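PDB 1H64: putative snRNP Sm-like protein, which assembles into a heptamer of Sm-fold subunits and probably binds RNA. Local coordinates for residues 23-28 / 45-50; 8-13 / 32-37. All coordinates share one frame; numbering follows the deposited sequence.

In the fold
Both contacts use strand 25-34, the long, bent strand of the Sm fold. Contact 1 pairs its beginning with strand 45-49, and contact 2 sets the end of helix 5-11 against its last residues. Their centres lie about 19 Å apart, on opposite sides of the chain's centre. Along the chain the order is 8-13, 23-28, 32-37 and 45-50, so the segments of the two contacts alternate. Strand 25-34 thus pairs with strand 45-49 near its start and carries the N-terminal helix near its end. Each contact also touches another subunit of the heptamer, so both ends of the strand lie close to subunit interfaces.

Contact 1: residues 23-28 / 45-50; sequences KGFEFR and AEMIQD
Met47 lies across from Phe25 and Phe27 and touches both rings where segments 23-28 and 45-50 pair antiparallel, the axes of their short strands 4.6 Å apart at closest approach. Its CB lies 3.6 Å from Phe27 CE2. With CG anti to the backbone N (chi1 172°), the chain then heads toward Phe25: CG already meets that ring near CZ and CE1, and SD reaches its edge, 4.1 Å from the Phe25 centroid. This is a Met-aromatic contact with the sulfur near the ring plane, although its approach to CZ is too close in the model to be read in detail. A bend at the last torsion (chi3 -66°) leaves the methyl reaching both rings, with Met47 CE 3.6 Å from Phe27 CZ; the Phe25 side is too tight in the model to carry detail. On the other face of the sheet Glu26 CG rests on Ile48 CB at 3.9 Å, and the aliphatic part of Arg28 passes near Ile48 CG1. Two hydrogen-bonded pairs fix the register. Between Glu26 and Ile48 both bonds are nearly straight, with Ile48 N 2.7 Å from Glu26 O; between Arg28 and Glu46 they are more bent, Arg28 N to Glu46 O being 3.1 Å. Phe27 and Met47 form the non-hydrogen-bonded pair in between, where Phe27 CA comes 3.4 Å from Glu46 O in a CA-H...O contact. In the Sm fold these strands are inner members of the curved antiparallel sheet: 25-34 also pairs with 16-21, and 45-49 with 52-57. Phe27 also packs on Ile60 and Ile62 of strand 60-62, while Phe25 packs on Leu68, and Met47 on Ile20, both of a neighbouring subunit.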
loop_
_atom_site.group_PDB
_atom_site.type_symbol
_atom_site.label_atom_id
_atom_site.label_comp_id
_atom_site.label_asym_id
_atom_site.label_seq_id
_atom_site.Cartn_x
_atom_site.Cartn_y
_atom_site.Cartn_z
ATOM N N LYS C 23 -1.954 -7.204 13.154
ATOM C CA LYS C 23 -2.697 -8.466 13.151
ATOM C C LYS C 23 -3.144 -9.023 14.512
ATOM O O LYS C 23 -3.661 -10.143 14.573
ATOM C CB LYS C 23 -1.859 -9.539 12.446
ATOM C CG LYS C 23 -1.408 -9.177 11.035
ATOM C CD LYS C 23 -2.514 -9.377 10.014
ATOM C CE LYS C 23 -2.833 -10.855 9.835
ATOM N NZ LYS C 23 -3.848 -11.086 8.770
ATOM N N GLY C 24 -2.974 -8.267 15.594
ATOM C CA GLY C 24 -3.349 -8.798 16.900
ATOM C C GLY C 24 -2.305 -9.864 17.165
ATOM O O GLY C 24 -2.503 -10.842 17.891
ATOM N N PHE C 25 -1.167 -9.618 16.529
ATOM C CA PHE C 25 0.021 -10.450 16.532
ATOM C C PHE C 25 1.137 -9.554 17.100
ATOM O O PHE C 25 1.201 -8.369 16.764
ATOM C CB PHE C 25 0.272 -10.804 15.071
ATOM C CG PHE C 25 1.422 -11.708 14.837
ATOM C CD1 PHE C 25 1.426 -12.999 15.343
ATOM C CD2 PHE C 25 2.470 -11.296 14.024
ATOM C CE1 PHE C 25 2.459 -13.864 15.036
ATOM C CE2 PHE C 25 3.506 -12.148 13.712
ATOM C CZ PHE C 25 3.501 -13.433 14.212
ATOM N N GLU C 26 2.017 -10.087 17.945
ATOM C CA GLU C 26 3.063 -9.229 18.500
ATOM C C GLU C 26 4.417 -9.833 18.824
ATOM O O GLU C 26 4.585 -11.050 18.849
ATOM C CB GLU C 26 2.529 -8.490 19.737
ATOM C CG GLU C 26 1.650 -9.312 20.666
ATOM C CD GLU C 26 0.965 -8.456 21.730
ATOM O OE1 GLU C 26 0.210 -7.532 21.358
ATOM O OE2 GLU C 26 1.174 -8.704 22.936
ATOM N N PHE C 27 5.396 -8.958 19.025
ATOM C CA PHE C 27 6.735 -9.379 19.387
ATOM C C PHE C 27 7.093 -8.688 20.690
ATOM O O PHE C 27 6.633 -7.573 20.956
ATOM C CB PHE C 27 7.771 -8.978 18.340
ATOM C CG PHE C 27 7.733 -9.793 17.082
ATOM C CD1 PHE C 27 7.242 -9.247 15.903
ATOM C CD2 PHE C 27 8.241 -11.087 17.060
ATOM C CE1 PHE C 27 7.261 -9.972 14.719
ATOM C CE2 PHE C 27 8.266 -11.824 15.878
ATOM C CZ PHE C 27 7.774 -11.264 14.705
ATOM N N ARG C 28 7.889 -9.365 21.512
ATOM C CA ARG C 28 8.345 -8.780 22.768
ATOM C C ARG C 28 9.814 -9.125 22.874
ATOM O O ARG C 28 10.224 -10.240 22.550
ATOM C CB ARG C 28 7.567 -9.337 23.968
ATOM C CG ARG C 28 6.058 -9.273 23.795
ATOM C CD ARG C 28 5.334 -9.110 25.126
ATOM N NE ARG C 28 5.525 -7.769 25.682
ATOM C CZ ARG C 28 4.852 -7.283 26.719
ATOM N NH1 ARG C 28 3.934 -8.022 27.327
ATOM N NH2 ARG C 28 5.096 -6.053 27.149
ATOM N N ALA C 45 14.088 -12.300 21.663
ATOM C CA ALA C 45 12.694 -12.065 21.320
ATOM C C ALA C 45 11.800 -13.290 21.252
ATOM O O ALA C 45 12.265 -14.416 21.072
ATOM C CB ALA C 45 12.615 -11.313 19.974
ATOM N N GLU C 46 10.503 -13.025 21.364
ATOM C CA GLU C 46 9.480 -14.048 21.263
ATOM C C GLU C 46 8.283 -13.500 20.478
ATOM O O GLU C 46 7.886 -12.341 20.642
ATOM C CB GLU C 46 9.045 -14.509 22.659
ATOM C CG GLU C 46 8.505 -13.411 23.557
ATOM C CD GLU C 46 8.834 -13.647 25.028
ATOM O OE1 GLU C 46 10.026 -13.565 25.394
ATOM O OE2 GLU C 46 7.906 -13.915 25.816
ATOM N N MET C 47 7.745 -14.325 19.591
ATOM C CA MET C 47 6.575 -13.943 18.822
ATOM C C MET C 47 5.370 -14.413 19.625
ATOM O O MET C 47 5.286 -15.585 20.029
ATOM C CB MET C 47 6.597 -14.609 17.448
ATOM C CG MET C 47 5.318 -14.414 16.658
ATOM S SD MET C 47 5.342 -15.408 15.159
ATOM C CE MET C 47 6.684 -14.622 14.268
ATOM N N ILE C 48 4.448 -13.497 19.883
ATOM C CA ILE C 48 3.256 -13.819 20.646
ATOM C C ILE C 48 2.025 -13.811 19.748
ATOM O O ILE C 48 1.802 -12.858 19.000
ATOM C CB ILE C 48 3.048 -12.808 21.793
ATOM C CG1 ILE C 48 4.241 -12.868 22.757
ATOM C CG2 ILE C 48 1.744 -13.091 22.512
ATOM C CD1 ILE C 48 4.506 -14.243 23.325
ATOM N N GLN C 49 1.237 -14.881 19.826
ATOM C CA GLN C 49 0.021 -15.017 19.032
ATOM C C GLN C 49 -1.138 -15.396 19.938
ATOM O O GLN C 49 -1.126 -16.463 20.557
ATOM C CB GLN C 49 0.194 -16.100 17.972
ATOM C CG GLN C 49 -1.043 -16.317 17.122
ATOM C CD GLN C 49 -1.165 -17.745 16.621
ATOM O OE1 GLN C 49 -2.052 -18.060 15.829
ATOM N NE2 GLN C 49 -0.280 -18.620 17.092
ATOM N N ASP C 50 -2.142 -14.530 20.017
ATOM C CA ASP C 50 -3.301 -14.789 20.859
ATOM C C ASP C 50 -2.880 -15.103 22.291
ATOM O O ASP C 50 -3.449 -15.984 22.933
ATOM C CB ASP C 50 -4.125 -15.957 20.297
ATOM C CG ASP C 50 -4.835 -15.604 19.000
ATOM O OD1 ASP C 50 -4.162 -15.153 18.049
ATOM O OD2 ASP C 50 -6.069 -15.786 18.927
#

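Contact 2: residues 8-13 / 32-37; sequences VIHRSL and IGYDIH
Ile9 and Tyr34 meet where the helix of the Sm fold packs on the sheet: the Ile9 CG2 methyl sits over one face of the phenol ring in a CH-pi contact, 3.9 Å from its centroid. The CG of Tyr34 lies between the backbone N and the carbonyl carbon (chi1 68°), a rotation that carries the ring to the helix. At its far end the hydroxyl meets the edge of the imidazole, His10 ND1 to Tyr34 OH measuring 2.8 Å in a somewhat bent hydrogen bond that either group could donate. Leu13 CD2 approaches a different part of the ring, at the edge, 4.1 Å from Tyr34 CD2. With an alanine in place of the tyrosine, His10 ND1 is likely to be left without its hydroxyl mate and a gap opened beneath the Ile9 methyl. One shell out, Ile9 also packs on Leu31 and Ile70, and Tyr34 on Val40. Leu13 touches Glu3 of a neighbouring subunit. Just before the tyrosine, Ile32 and Gly33 both face Val41 in a classic beta bulge, which shapes the backbone that Leu13 covers: Leu13 CD2 lies 3.6 Å from Ile32 C and 3.7 Å from Gly33 N.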
loop_
_atom_site.group_PDB
_atom_site.type_symbol
_atom_site.label_atom_id
_atom_site.label_comp_id
_atom_site.label_asym_id
_atom_site.label_seq_id
_atom_site.Cartn_x
_atom_site.Cartn_y
_atom_site.Cartn_z
ATOM N N VAL C 8 11.029 8.592 22.146
ATOM C CA VAL C 8 10.540 7.486 22.967
ATOM C C VAL C 8 11.290 6.203 22.629
ATOM O O VAL C 8 11.771 5.489 23.516
ATOM C CB VAL C 8 9.023 7.262 22.736
ATOM C CG1 VAL C 8 8.571 5.973 23.417
ATOM C CG2 VAL C 8 8.234 8.431 23.263
ATOM N N ILE C 9 11.390 5.904 21.336
ATOM C CA ILE C 9 12.093 4.712 20.891
ATOM C C ILE C 9 13.552 4.762 21.355
ATOM O O ILE C 9 14.107 3.758 21.841
ATOM C CB ILE C 9 12.022 4.592 19.352
ATOM C CG1 ILE C 9 10.569 4.376 18.921
ATOM C CG2 ILE C 9 12.905 3.459 18.855
ATOM C CD1 ILE C 9 9.892 3.190 19.575
ATOM N N HIS C 10 14.172 5.936 21.228
ATOM C CA HIS C 10 15.571 6.103 21.627
ATOM C C HIS C 10 15.780 5.859 23.118
ATOM O O HIS C 10 16.792 5.279 23.521
ATOM C CB HIS C 10 16.083 7.517 21.305
ATOM C CG HIS C 10 17.525 7.711 21.650
ATOM N ND1 HIS C 10 18.545 7.160 20.903
ATOM C CD2 HIS C 10 18.117 8.308 22.711
ATOM C CE1 HIS C 10 19.700 7.410 21.490
ATOM N NE2 HIS C 10 19.470 8.104 22.589
ATOM N N ARG C 11 14.840 6.328 23.926
ATOM C CA ARG C 11 14.906 6.165 25.379
ATOM C C ARG C 11 14.709 4.705 25.807
ATOM O O ARG C 11 15.019 4.338 26.943
ATOM C CB ARG C 11 13.811 6.982 26.061
ATOM C CG ARG C 11 13.780 8.460 25.742
ATOM C CD ARG C 11 12.601 9.113 26.462
ATOM N NE ARG C 11 12.472 10.538 26.170
ATOM C CZ ARG C 11 13.395 11.448 26.455
ATOM N NH1 ARG C 11 14.529 11.089 27.043
ATOM N NH2 ARG C 11 13.187 12.719 26.154
ATOM N N SER C 12 14.183 3.882 24.909
ATOM C CA SER C 12 13.914 2.488 25.234
ATOM C C SER C 12 15.028 1.521 24.856
ATOM O O SER C 12 14.851 0.305 24.953
ATOM C CB SER C 12 12.606 2.033 24.568
ATOM O OG SER C 12 11.509 2.844 24.954
ATOM N N LEU C 13 16.169 2.032 24.409
ATOM C CA LEU C 13 17.264 1.138 24.062
ATOM C C LEU C 13 17.625 0.338 25.311
ATOM O O LEU C 13 17.571 0.863 26.425
ATOM C CB LEU C 13 18.482 1.921 23.562
ATOM C CG LEU C 13 18.442 2.366 22.091
ATOM C CD1 LEU C 13 19.643 3.261 21.805
ATOM C CD2 LEU C 13 18.449 1.148 21.158
ATOM N N ILE C 32 17.421 -3.218 20.937
ATOM C CA ILE C 32 18.845 -2.930 20.835
ATOM C C ILE C 32 19.245 -2.003 19.683
ATOM O O ILE C 32 20.393 -1.571 19.607
ATOM C CB ILE C 32 19.688 -4.231 20.743
ATOM C CG1 ILE C 32 19.195 -5.124 19.604
ATOM C CG2 ILE C 32 19.607 -4.989 22.069
ATOM C CD1 ILE C 32 20.022 -6.409 19.430
ATOM N N GLY C 33 18.305 -1.687 18.794
ATOM C CA GLY C 33 18.630 -0.811 17.676
ATOM C C GLY C 33 17.371 -0.379 16.951
ATOM O O GLY C 33 16.300 -0.954 17.163
ATOM N N TYR C 34 17.488 0.647 16.110
ATOM C CA TYR C 34 16.338 1.141 15.371
ATOM C C TYR C 34 16.844 2.130 14.329
ATOM O O TYR C 34 18.010 2.501 14.345
ATOM C CB TYR C 34 15.371 1.860 16.317
ATOM C CG TYR C 34 15.900 3.161 16.891
ATOM C CD1 TYR C 34 15.659 4.384 16.250
ATOM C CD2 TYR C 34 16.672 3.174 18.054
ATOM C CE1 TYR C 34 16.179 5.577 16.752
ATOM C CE2 TYR C 34 17.193 4.365 18.564
ATOM C CZ TYR C 34 16.944 5.560 17.908
ATOM O OH TYR C 34 17.462 6.739 18.398
ATOM N N ASP C 35 15.974 2.513 13.409
ATOM C CA ASP C 35 16.351 3.529 12.431
ATOM C C ASP C 35 15.182 4.486 12.243
ATOM O O ASP C 35 14.116 4.312 12.830
ATOM C CB ASP C 35 16.796 2.913 11.098
ATOM C CG ASP C 35 15.712 2.092 10.437
ATOM O OD1 ASP C 35 14.517 2.413 10.609
ATOM O OD2 ASP C 35 16.069 1.133 9.724
ATOM N N ILE C 36 15.381 5.497 11.406
ATOM C CA ILE C 36 14.363 6.513 11.175
ATOM C C ILE C 36 13.049 6.044 10.554
ATOM O O ILE C 36 12.057 6.762 10.602
ATOM C CB ILE C 36 14.958 7.657 10.329
ATOM C CG1 ILE C 36 13.958 8.807 10.223
ATOM C CG2 ILE C 36 15.323 7.140 8.955
ATOM C CD1 ILE C 36 13.474 9.297 11.568
ATOM N N HIS C 37 13.029 4.841 9.983
ATOM C CA HIS C 37 11.802 4.306 9.373
ATOM C C HIS C 37 11.027 3.497 10.411
ATOM O O HIS C 37 9.968 2.937 10.133
ATOM C CB HIS C 37 12.160 3.398 8.190
ATOM C CG HIS C 37 13.070 4.042 7.199
ATOM N ND1 HIS C 37 12.692 5.135 6.449
ATOM C CD2 HIS C 37 14.363 3.794 6.883
ATOM C CE1 HIS C 37 13.716 5.537 5.715
ATOM N NE2 HIS C 37 14.743 4.740 5.960
#